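Side-chain contacts in beta-galactosidase (Bacillus circulans, PDB 4MAD), which probably hydrolyses terminal non-reducing beta-D-galactose residues in beta-D-galactosides: residues A[478-482]-A[483-487]; A[366-369]-A[370-373]; A[117-120]-A[121-124]; A[540-544]-A[545-549]. All coordinates share one frame; numbering follows the deposited sequence.

Interaction 1. Residues A[478-482]-A[483-487]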
loop_
_atom_site.group_PDB
_atom_site.type_symbol
_atom_site.label_atom_id
_atom_site.label_comp_id
_atom_site.label_asym_id
_atom_site.label_seq_id
_atom_site.Cartn_x
_atom_site.Cartn_y
_atom_site.Cartn_z
ATOM N N VAL A 478 -2.414 20.107 21.277
ATOM C CA VAL A 478 -1.223 19.896 22.076
ATOM C C VAL A 478 -1.341 20.686 23.368
ATOM O O VAL A 478 -1.719 21.791 23.339
ATOM C CB VAL A 478 0.009 20.345 21.340
ATOM C CG1 VAL A 478 1.214 20.079 22.118
ATOM C CG2 VAL A 478 0.087 19.716 19.985
ATOM N N ARG A 479 -1.046 20.082 24.489
ATOM C CA ARG A 479 -1.232 20.792 25.737
ATOM C C ARG A 479 -0.113 20.606 26.729
ATOM O O ARG A 479 0.544 19.622 26.713
ATOM C CB ARG A 479 -2.559 20.449 26.383
ATOM C CG ARG A 479 -2.761 19.052 26.697
ATOM C CD ARG A 479 -4.220 18.750 27.014
ATOM N NE ARG A 479 -4.600 17.365 26.857
ATOM C CZ ARG A 479 -4.465 16.419 27.770
ATOM N NH1 ARG A 479 -3.930 16.656 28.940
ATOM N NH2 ARG A 479 -4.862 15.211 27.516
ATOM N N LEU A 480 0.037 21.601 27.584
ATOM C CA LEU A 480 0.935 21.525 28.693
ATOM C C LEU A 480 0.038 21.415 29.919
ATOM O O LEU A 480 -0.729 22.279 30.176
ATOM C CB LEU A 480 1.740 22.811 28.743
ATOM C CG LEU A 480 2.663 23.061 27.558
ATOM C CD1 LEU A 480 3.160 24.404 27.552
ATOM C CD2 LEU A 480 3.797 22.098 27.468
ATOM N N GLY A 481 0.119 20.336 30.649
ATOM C CA GLY A 481 -0.942 20.069 31.586
ATOM C C GLY A 481 -2.269 19.995 30.831
ATOM O O GLY A 481 -2.417 19.223 29.949
ATOM N N ASN A 482 -3.250 20.781 31.244
ATOM C CA ASN A 482 -4.513 20.837 30.546
ATOM C C ASN A 482 -4.594 21.993 29.595
ATOM O O ASN A 482 -5.583 22.152 28.933
ATOM C CB ASN A 482 -5.687 20.910 31.495
ATOM C CG ASN A 482 -5.844 19.674 32.311
ATOM O OD1 ASN A 482 -5.746 18.587 31.833
ATOM N ND2 ASN A 482 -6.063 19.866 33.561
ATOM N N GLN A 483 -3.547 22.798 29.551
ATOM C CA GLN A 483 -3.578 23.947 28.701
ATOM C C GLN A 483 -3.191 23.681 27.223
ATOM O O GLN A 483 -2.074 23.485 26.917
ATOM C CB GLN A 483 -2.748 25.088 29.275
ATOM C CG GLN A 483 -2.871 26.372 28.501
ATOM C CD GLN A 483 -1.765 27.331 28.843
ATOM O OE1 GLN A 483 -1.730 27.801 29.917
ATOM N NE2 GLN A 483 -0.874 27.586 27.951
ATOM N N PHE A 484 -4.174 23.764 26.356
ATOM C CA PHE A 484 -3.968 23.679 24.942
ATOM C C PHE A 484 -3.189 24.880 24.472
ATOM O O PHE A 484 -3.383 25.951 24.950
ATOM C CB PHE A 484 -5.306 23.672 24.215
ATOM C CG PHE A 484 -6.038 22.365 24.279
ATOM C CD1 PHE A 484 -5.458 21.235 23.835
ATOM C CD2 PHE A 484 -7.309 22.273 24.756
ATOM C CE1 PHE A 484 -6.113 20.061 23.847
ATOM C CE2 PHE A 484 -7.945 21.104 24.799
ATOM C CZ PHE A 484 -7.341 19.987 24.333
ATOM N N LEU A 485 -2.343 24.653 23.487
ATOM C CA LEU A 485 -1.577 25.693 22.855
ATOM C C LEU A 485 -2.212 26.130 21.542
ATOM O O LEU A 485 -2.639 25.329 20.817
ATOM C CB LEU A 485 -0.143 25.219 22.622
ATOM C CG LEU A 485 0.602 24.705 23.856
ATOM C CD1 LEU A 485 1.993 24.257 23.516
ATOM C CD2 LEU A 485 0.602 25.661 24.980
ATOM N N PHE A 486 -2.282 27.424 21.320
ATOM C CA PHE A 486 -2.873 27.967 20.147
ATOM C C PHE A 486 -1.915 28.815 19.262
ATOM O O PHE A 486 -0.819 29.079 19.627
ATOM C CB PHE A 486 -4.165 28.685 20.541
ATOM C CG PHE A 486 -5.201 27.763 21.149
ATOM C CD1 PHE A 486 -5.865 26.860 20.376
ATOM C CD2 PHE A 486 -5.458 27.773 22.480
ATOM C CE1 PHE A 486 -6.794 26.028 20.903
ATOM C CE2 PHE A 486 -6.381 26.990 23.023
ATOM C CZ PHE A 486 -7.023 26.064 22.268
ATOM N N ASP A 487 -2.336 29.162 18.069
ATOM C CA ASP A 487 -1.540 29.970 17.174
ATOM C C ASP A 487 -0.379 29.195 16.563
ATOM O O ASP A 487 0.723 29.341 16.969
ATOM C CB ASP A 487 -1.057 31.264 17.835
ATOM C CG ASP A 487 -0.570 32.273 16.837
ATOM O OD1 ASP A 487 -0.502 31.958 15.676
ATOM O OD2 ASP A 487 -0.282 33.394 17.219
HETATM O O HOH W 1 -3.753 22.660 20.923
#
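Arg-479 and Phe-484 sit across from each other in a tight antiparallel hairpin, as a non-hydrogen-bonded pair with both side chains on the same face of the sheet. CG of Arg-479 is lodged between its backbone N and carbonyl carbon (chi1 59°), and the chain then runs extended to NE. On the way its CD passes CE1 of Phe-484 at 3.9 Å, and the guanidinium plane stands nearly perpendicular to the ring. The contact is thus made by the aliphatic stem, while beyond CD the guanidinium turns away from the ring, toward Gly-481. There NH1 gives a hydrogen bond of 3.1 Å to Gly-481 O, which lies in the guanidinium plane; NE is bonded to Gln-414 OE1 on the adjacent strand 409-417.

The other face carries Leu-480 and Gln-483, a hydrogen-bonded pair closing a type II' turn, with N-H to O bonds of 2.9 Å both from Leu-480 N to Gln-483 O and from Gln-483 N to Leu-480 O. Gln-483 has CG anti to its N (chi1 -173°) and an extended chain, whose NE2 bonds to Tyr-406 OH. Leu-480 CD1 meets Leu-485 CD2 at 3.8 Å, the two side chains crossing at about a right angle. Further along, Leu-485 N bonds to Val-478 O, and a water bridges Val-478 N and Leu-485 O.

The buried leucines close against Ile-402 of strand 395-403, whereas Arg-479 joins the turn carbonyl of Gly-481 to Gln-414 on the neighbouring strand; bonded at both, the guanidinium has its orientation fixed.

Interaction 2. Residues A[366-369]-A[370-373]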
loop_
_atom_site.group_PDB
_atom_site.type_symbol
_atom_site.label_atom_id
_atom_site.label_comp_id
_atom_site.label_asym_id
_atom_site.label_seq_id
_atom_site.Cartn_x
_atom_site.Cartn_y
_atom_site.Cartn_z
ATOM N N GLY A 366 19.841 19.825 7.353
ATOM C CA GLY A 366 18.855 19.683 8.396
ATOM C C GLY A 366 17.462 20.025 7.947
ATOM O O GLY A 366 17.231 21.047 7.387
ATOM N N LEU A 367 16.528 19.155 8.256
ATOM C CA LEU A 367 15.172 19.325 7.829
ATOM C C LEU A 367 14.566 20.626 8.396
ATOM O O LEU A 367 14.015 21.379 7.701
ATOM C CB LEU A 367 14.358 18.149 8.315
ATOM C CG LEU A 367 12.911 18.096 7.923
ATOM C CD1 LEU A 367 12.346 16.715 8.012
ATOM C CD2 LEU A 367 12.138 18.933 8.737
ATOM N N LEU A 368 14.765 20.864 9.671
ATOM C CA LEU A 368 14.306 22.056 10.324
ATOM C C LEU A 368 14.967 23.348 9.809
ATOM O O LEU A 368 14.518 24.437 10.064
ATOM C CB LEU A 368 14.485 21.918 11.820
ATOM C CG LEU A 368 13.520 20.964 12.486
ATOM C CD1 LEU A 368 13.773 20.868 13.931
ATOM C CD2 LEU A 368 12.136 21.328 12.236
ATOM N N ASP A 369 16.089 23.165 9.160
ATOM C CA ASP A 369 16.818 24.221 8.523
ATOM C C ASP A 369 16.466 24.359 7.063
ATOM O O ASP A 369 17.007 25.194 6.398
ATOM C CB ASP A 369 18.309 23.992 8.651
ATOM C CG ASP A 369 18.772 24.006 10.074
ATOM O OD1 ASP A 369 18.305 24.831 10.833
ATOM O OD2 ASP A 369 19.593 23.186 10.428
ATOM N N SER A 370 15.597 23.516 6.565
ATOM C CA SER A 370 15.183 23.560 5.181
ATOM C C SER A 370 13.712 23.887 4.899
ATOM O O SER A 370 13.238 23.675 3.839
ATOM C CB SER A 370 15.580 22.235 4.526
ATOM O OG SER A 370 16.940 21.996 4.722
ATOM N N LEU A 371 12.983 24.403 5.871
ATOM C CA LEU A 371 11.551 24.362 5.741
ATOM C C LEU A 371 10.952 25.067 4.506
ATOM O O LEU A 371 10.168 24.505 3.822
ATOM C CB LEU A 371 10.897 24.824 7.040
ATOM C CG LEU A 371 11.202 23.921 8.228
ATOM C CD1 LEU A 371 10.750 24.474 9.508
ATOM C CD2 LEU A 371 10.680 22.543 8.074
ATOM N N HIS A 372 11.365 26.262 4.201
ATOM C CA HIS A 372 10.834 26.934 3.050
ATOM C C HIS A 372 11.358 26.422 1.714
ATOM O O HIS A 372 10.944 26.830 0.672
ATOM C CB HIS A 372 11.081 28.399 3.127
ATOM C CG HIS A 372 10.103 29.129 3.971
ATOM N ND1 HIS A 372 9.940 28.880 5.311
ATOM C CD2 HIS A 372 9.280 30.150 3.675
ATOM C CE1 HIS A 372 9.038 29.706 5.798
ATOM N NE2 HIS A 372 8.651 30.507 4.834
ATOM N N ARG A 373 12.403 25.648 1.797
ATOM C CA ARG A 373 12.973 24.975 0.646
ATOM C C ARG A 373 12.090 23.831 0.137
ATOM O O ARG A 373 12.095 23.463 -1.008
ATOM C CB ARG A 373 14.390 24.500 0.909
ATOM C CG ARG A 373 15.408 25.615 1.009
ATOM C CD ARG A 373 16.801 25.152 1.440
ATOM N NE ARG A 373 17.706 26.246 1.649
ATOM C CZ ARG A 373 18.894 26.170 2.184
ATOM N NH1 ARG A 373 19.355 25.045 2.612
ATOM N NH2 ARG A 373 19.616 27.239 2.310
HETATM O O HOH W 2 14.098 26.108 8.062
#
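Ser-370 folds its hydroxyl back onto the chain that precedes it. Its OG donates to Gly-366 O over 2.8 Å, from above the carbonyl plane; Asp-369 N reaches the same oxygen from the opposite face, so two donors grip it. With chi1 at -54°, OG lies beside the serine's own N, turned toward that carbonyl. Ser-370 N in turn bonds to Leu-367 O at 2.9 Å; with Asp-369 N to Gly-366 O this makes successive i to i-3 bonds, two overlapping beta turns.

One water forms a bridge, giving a hydrogen to Leu-368 O (2.6 Å) and taking one from Leu-371 N (3.0 Å).

The apolar contacts are made by Leu-371, whose branches part between two leucines: CD2 meets CD2 of Leu-367 at 3.9 Å, and CD1 approaches CD2 of Leu-368 more loosely, at 4.4 Å. Leu-367 packs on Leu-493 and Leu-371 on Tyr-491, both of strand 488-493, while Leu-368 lies on Ile-455.

The turns lead from strand 357-366 into the short, weakly bonded helix 371-374, where His-372 belongs to a pocket seen to hold 2-(2-methoxyethoxy)ethanol. Three successive carbonyls, Gly-366 to Leu-368, each have a donor in this bend between strand and helix.

Interaction 3. Residues A[117-120]-A[121-124]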
loop_
_atom_site.group_PDB
_atom_site.type_symbol
_atom_site.label_atom_id
_atom_site.label_comp_id
_atom_site.label_asym_id
_atom_site.label_seq_id
_atom_site.Cartn_x
_atom_site.Cartn_y
_atom_site.Cartn_z
ATOM N N GLY A 117 -6.905 2.410 -0.088
ATOM C CA GLY A 117 -7.139 2.934 -1.419
ATOM C C GLY A 117 -7.985 4.194 -1.448
ATOM O O GLY A 117 -8.140 4.821 -2.460
ATOM N N PHE A 118 -8.524 4.557 -0.322
ATOM C CA PHE A 118 -9.303 5.799 -0.262
ATOM C C PHE A 118 -8.355 6.999 -0.350
ATOM O O PHE A 118 -7.392 6.996 0.253
ATOM C CB PHE A 118 -10.070 5.912 1.055
ATOM C CG PHE A 118 -11.361 5.157 1.116
ATOM C CD1 PHE A 118 -12.141 4.945 0.021
ATOM C CD2 PHE A 118 -11.826 4.722 2.316
ATOM C CE1 PHE A 118 -13.321 4.300 0.124
ATOM C CE2 PHE A 118 -13.009 4.075 2.394
ATOM C CZ PHE A 118 -13.743 3.870 1.288
ATOM N N PRO A 119 -8.695 8.022 -1.093
ATOM C CA PRO A 119 -7.914 9.253 -1.109
ATOM C C PRO A 119 -7.980 9.975 0.199
ATOM O O PRO A 119 -8.993 9.952 0.748
ATOM C CB PRO A 119 -8.621 10.100 -2.155
ATOM C CG PRO A 119 -9.444 9.185 -2.912
ATOM C CD PRO A 119 -9.797 8.066 -2.045
ATOM N N TYR A 120 -6.947 10.686 0.584
ATOM C CA TYR A 120 -6.813 11.288 1.894
ATOM C C TYR A 120 -7.946 12.298 2.044
ATOM O O TYR A 120 -8.423 12.504 3.085
ATOM C CB TYR A 120 -5.460 11.966 2.073
ATOM C CG TYR A 120 -5.421 13.299 1.437
ATOM C CD1 TYR A 120 -5.602 14.435 2.178
ATOM C CD2 TYR A 120 -5.265 13.443 0.090
ATOM C CE1 TYR A 120 -5.601 15.662 1.601
ATOM C CE2 TYR A 120 -5.268 14.694 -0.482
ATOM C CZ TYR A 120 -5.441 15.798 0.283
ATOM O OH TYR A 120 -5.443 17.002 -0.316
ATOM N N TRP A 121 -8.336 12.894 0.944
ATOM C CA TRP A 121 -9.298 13.968 0.937
ATOM C C TRP A 121 -10.726 13.604 1.266
ATOM O O TRP A 121 -11.509 14.485 1.471
ATOM C CB TRP A 121 -9.215 14.861 -0.304
ATOM C CG TRP A 121 -9.384 14.193 -1.514
ATOM C CD1 TRP A 121 -8.428 13.752 -2.281
ATOM C CD2 TRP A 121 -10.596 13.821 -2.119
ATOM N NE1 TRP A 121 -8.918 13.136 -3.355
ATOM C CE2 TRP A 121 -10.274 13.155 -3.286
ATOM C CE3 TRP A 121 -11.922 13.999 -1.797
ATOM C CZ2 TRP A 121 -11.228 12.661 -4.138
ATOM C CZ3 TRP A 121 -12.856 13.505 -2.612
ATOM C CH2 TRP A 121 -12.520 12.828 -3.779
ATOM N N LEU A 122 -11.035 12.323 1.303
ATOM C CA LEU A 122 -12.307 11.918 1.810
ATOM C C LEU A 122 -12.445 12.384 3.248
ATOM O O LEU A 122 -13.495 12.704 3.680
ATOM C CB LEU A 122 -12.490 10.409 1.751
ATOM C CG LEU A 122 -12.618 9.835 0.351
ATOM C CD1 LEU A 122 -12.902 8.338 0.276
ATOM C CD2 LEU A 122 -13.540 10.598 -0.465
ATOM N N LEU A 123 -11.359 12.386 3.974
ATOM C CA LEU A 123 -11.427 12.666 5.392
ATOM C C LEU A 123 -11.994 14.069 5.723
ATOM O O LEU A 123 -12.444 14.300 6.809
ATOM C CB LEU A 123 -10.100 12.428 6.068
ATOM C CG LEU A 123 -9.793 10.960 6.290
ATOM C CD1 LEU A 123 -8.362 10.737 6.530
ATOM C CD2 LEU A 123 -10.597 10.387 7.382
ATOM N N THR A 124 -11.947 14.975 4.782
ATOM C CA THR A 124 -12.384 16.331 5.047
ATOM C C THR A 124 -13.739 16.673 4.402
ATOM O O THR A 124 -14.136 17.794 4.374
ATOM C CB THR A 124 -11.317 17.333 4.671
ATOM O OG1 THR A 124 -11.039 17.241 3.284
ATOM C CG2 THR A 124 -10.075 17.052 5.475
#
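Tyr-120 and Trp-121, neighbours in sequence, set their rings almost exactly perpendicular, with planes at 89° and centroids 5.4 Å apart from the tyrosine ring to the five-membered ring of the indole. It is an offset edge-to-face pair: the indole directs its edge at the tyrosine face, CD1 of Trp-121 coming 3.8 Å from CE2 of Tyr-120. Above the centre of that same phenol ring lies Trp-121 CB, a CH-pi contact of 4.0 Å to the centroid. The tyrosine holds CG between its N and carbonyl carbon (chi1 80°), which brings the phenol ring over the peptide joining the two residues, so that Trp-121 N also lies over its face.

Pro-119 takes one face of the indole. Its CB stands 3.6 Å from the centroid of the five-membered ring of Trp-121, displaced toward the rim on the NE1 side. The polar ends are tied down by the loop following helix 69-72: NE1 of Trp-121 bonds to Glu-73 O, and OH of Tyr-120 to Glu-75 OE1.

The segments lie in the long loop between strand 100-104 and helix 135-152 of the family 35 TIM barrel, where Tyr-120 to Leu-122 form a short 3-10 segment. Its backbone bonds run from Leu-122 N to Pro-119 O (3.2 Å) and from Leu-123 N to Tyr-120 O (3.1 Å).

Leu-122 points its CD1 back along the chain, to 3.5 Å from CD1 of Phe-118, the two side chains crossing at about a right angle. The same methyl reaches CD of Pro-119 at 3.9 Å, and Trp-69 touches Phe-118, Pro-119 and Leu-122 alike.

Interaction 4. Residues A[540-544]-A[545-549]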
loop_
_atom_site.group_PDB
_atom_site.type_symbol
_atom_site.label_atom_id
_atom_site.label_comp_id
_atom_site.label_asym_id
_atom_site.label_seq_id
_atom_site.Cartn_x
_atom_site.Cartn_y
_atom_site.Cartn_z
ATOM N N VAL A 540 14.306 6.966 1.489
ATOM C CA VAL A 540 15.325 7.170 0.494
ATOM C C VAL A 540 14.760 7.533 -0.882
ATOM O O VAL A 540 13.781 7.013 -1.277
ATOM C CB VAL A 540 16.192 5.914 0.410
ATOM C CG1 VAL A 540 17.292 6.097 -0.544
ATOM C CG2 VAL A 540 16.714 5.638 1.770
ATOM N N PHE A 541 15.472 8.403 -1.592
ATOM C CA PHE A 541 15.127 8.838 -2.936
ATOM C C PHE A 541 16.256 8.473 -3.876
ATOM O O PHE A 541 17.366 8.633 -3.541
ATOM C CB PHE A 541 14.826 10.354 -3.002
ATOM C CG PHE A 541 13.732 10.787 -2.071
ATOM C CD1 PHE A 541 12.464 10.967 -2.526
ATOM C CD2 PHE A 541 13.975 10.935 -0.735
ATOM C CE1 PHE A 541 11.473 11.320 -1.658
ATOM C CE2 PHE A 541 12.972 11.296 0.106
ATOM C CZ PHE A 541 11.748 11.459 -0.348
ATOM N N VAL A 542 15.950 7.949 -5.038
ATOM C CA VAL A 542 16.968 7.688 -6.032
ATOM C C VAL A 542 16.572 8.428 -7.305
ATOM O O VAL A 542 15.556 8.225 -7.805
ATOM C CB VAL A 542 17.110 6.186 -6.280
ATOM C CG1 VAL A 542 18.000 5.876 -7.473
ATOM C CG2 VAL A 542 17.568 5.536 -5.018
ATOM N N ASN A 543 17.348 9.396 -7.697
ATOM C CA ASN A 543 16.969 10.193 -8.822
ATOM C C ASN A 543 15.559 10.743 -8.656
ATOM O O ASN A 543 14.852 10.888 -9.598
ATOM C CB ASN A 543 17.140 9.451 -10.141
ATOM C CG ASN A 543 18.592 9.081 -10.409
ATOM O OD1 ASN A 543 18.872 7.984 -10.711
ATOM N ND2 ASN A 543 19.478 9.982 -10.211
ATOM N N GLY A 544 15.193 11.058 -7.431
ATOM C CA GLY A 544 13.890 11.615 -7.150
ATOM C C GLY A 544 12.790 10.602 -6.928
ATOM O O GLY A 544 11.722 10.949 -6.542
ATOM N N HIS A 545 13.127 9.342 -7.098
ATOM C CA HIS A 545 12.190 8.271 -6.943
ATOM C C HIS A 545 12.176 7.848 -5.484
ATOM O O HIS A 545 13.144 7.448 -4.973
ATOM C CB HIS A 545 12.582 7.108 -7.779
ATOM C CG HIS A 545 12.504 7.360 -9.245
ATOM N ND1 HIS A 545 11.323 7.428 -9.920
ATOM C CD2 HIS A 545 13.468 7.553 -10.156
ATOM C CE1 HIS A 545 11.563 7.646 -11.193
ATOM N NE2 HIS A 545 12.859 7.746 -11.355
ATOM N N HIS A 546 11.010 7.912 -4.885
ATOM C CA HIS A 546 10.867 7.629 -3.463
ATOM C C HIS A 546 10.744 6.116 -3.277
ATOM O O HIS A 546 9.786 5.554 -3.623
ATOM C CB HIS A 546 9.614 8.321 -2.908
ATOM C CG HIS A 546 9.435 8.150 -1.438
ATOM N ND1 HIS A 546 8.628 8.953 -0.676
ATOM C CD2 HIS A 546 10.014 7.290 -0.585
ATOM C CE1 HIS A 546 8.698 8.571 0.580
ATOM N NE2 HIS A 546 9.544 7.570 0.658
ATOM N N LEU A 547 11.779 5.517 -2.745
ATOM C CA LEU A 547 11.847 4.088 -2.548
ATOM C C LEU A 547 10.883 3.530 -1.530
ATOM O O LEU A 547 10.571 2.396 -1.576
ATOM C CB LEU A 547 13.240 3.654 -2.155
ATOM C CG LEU A 547 14.368 3.874 -3.148
ATOM C CD1 LEU A 547 15.601 3.263 -2.660
ATOM C CD2 LEU A 547 14.047 3.433 -4.536
ATOM N N GLY A 548 10.550 4.333 -0.553
ATOM C CA GLY A 548 9.878 3.832 0.610
ATOM C C GLY A 548 10.583 4.144 1.896
ATOM O O GLY A 548 11.436 4.946 1.921
ATOM N N ARG A 549 10.152 3.514 2.956
ATOM C CA ARG A 549 10.697 3.707 4.267
ATOM C C ARG A 549 11.631 2.583 4.710
ATOM O O ARG A 549 11.522 1.476 4.233
ATOM C CB ARG A 549 9.576 3.776 5.299
ATOM C CG ARG A 549 8.357 4.641 4.906
ATOM C CD ARG A 549 7.340 4.688 6.017
ATOM N NE ARG A 549 5.991 4.833 5.555
ATOM C CZ ARG A 549 5.216 5.877 5.784
ATOM N NH1 ARG A 549 5.675 6.884 6.471
ATOM N NH2 ARG A 549 3.996 5.937 5.324
HETATM O O HOH W 3 8.757 9.274 -6.115
#
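One face of the His-546 imidazole is met by Phe-541, whose CZ lies 4.0 Å above the ring plane, offset toward the rim; Gly-548 O is at the imidazole edge, in its plane. The two rings are inclined obliquely, at 42°, with centroids 4.7 Å apart. CE1 of Phe-541 also comes within 3.7 Å of CB of His-546. With CG anti to its backbone N (chi1 -177°), the histidine crosses the phenylalanine at an angle, its CB and ring meeting the CE1-CZ side, and Phe-295 of the barrel domain meets the imidazole edge-to-face. The His-545 ring has Val-542 O near its plane, at the edge, and stacks with Phe-565.

On the face opposite Phe-541, Leu-547 CD1 fits between two valines, touching CG2 of Val-542 at 3.8 Å and CG1 of Val-540 at 3.9 Å. The backbones are joined by Leu-547 N to Val-540 O (2.9 Å) and by a reciprocal pair of bonds between Val-542 and His-545. A water accepts from His-546 N and makes a weak bond to Gly-544 O.

This is a beta hairpin with a two-residue loop, Asn-543 and Gly-544, in a type I' turn, at the margin of the antiparallel sheet of the galactose-binding domain.

Along the chain the order is interaction 3, 2, 1, 4. Interaction 3 lies in a loop of the TIM barrel; interaction 1 is a hairpin in the first all-beta domain, and interaction 4 another in the galactose-binding domain. Interaction 2 begins at the end of strand 357-366, which shares an eight-stranded antiparallel sheet with both strands of interaction 4, while its leucines pack on strands 449-457 and 488-493 of a six-stranded sheet; it stands where the two sheets meet. Interactions 2 and 4 are the closest pair, centres 18 Å apart; interactions 1 and 4 are the farthest, at 36 Å. No two touch, the nearest atoms being at least about 10 Å apart, so each is a separate local turn.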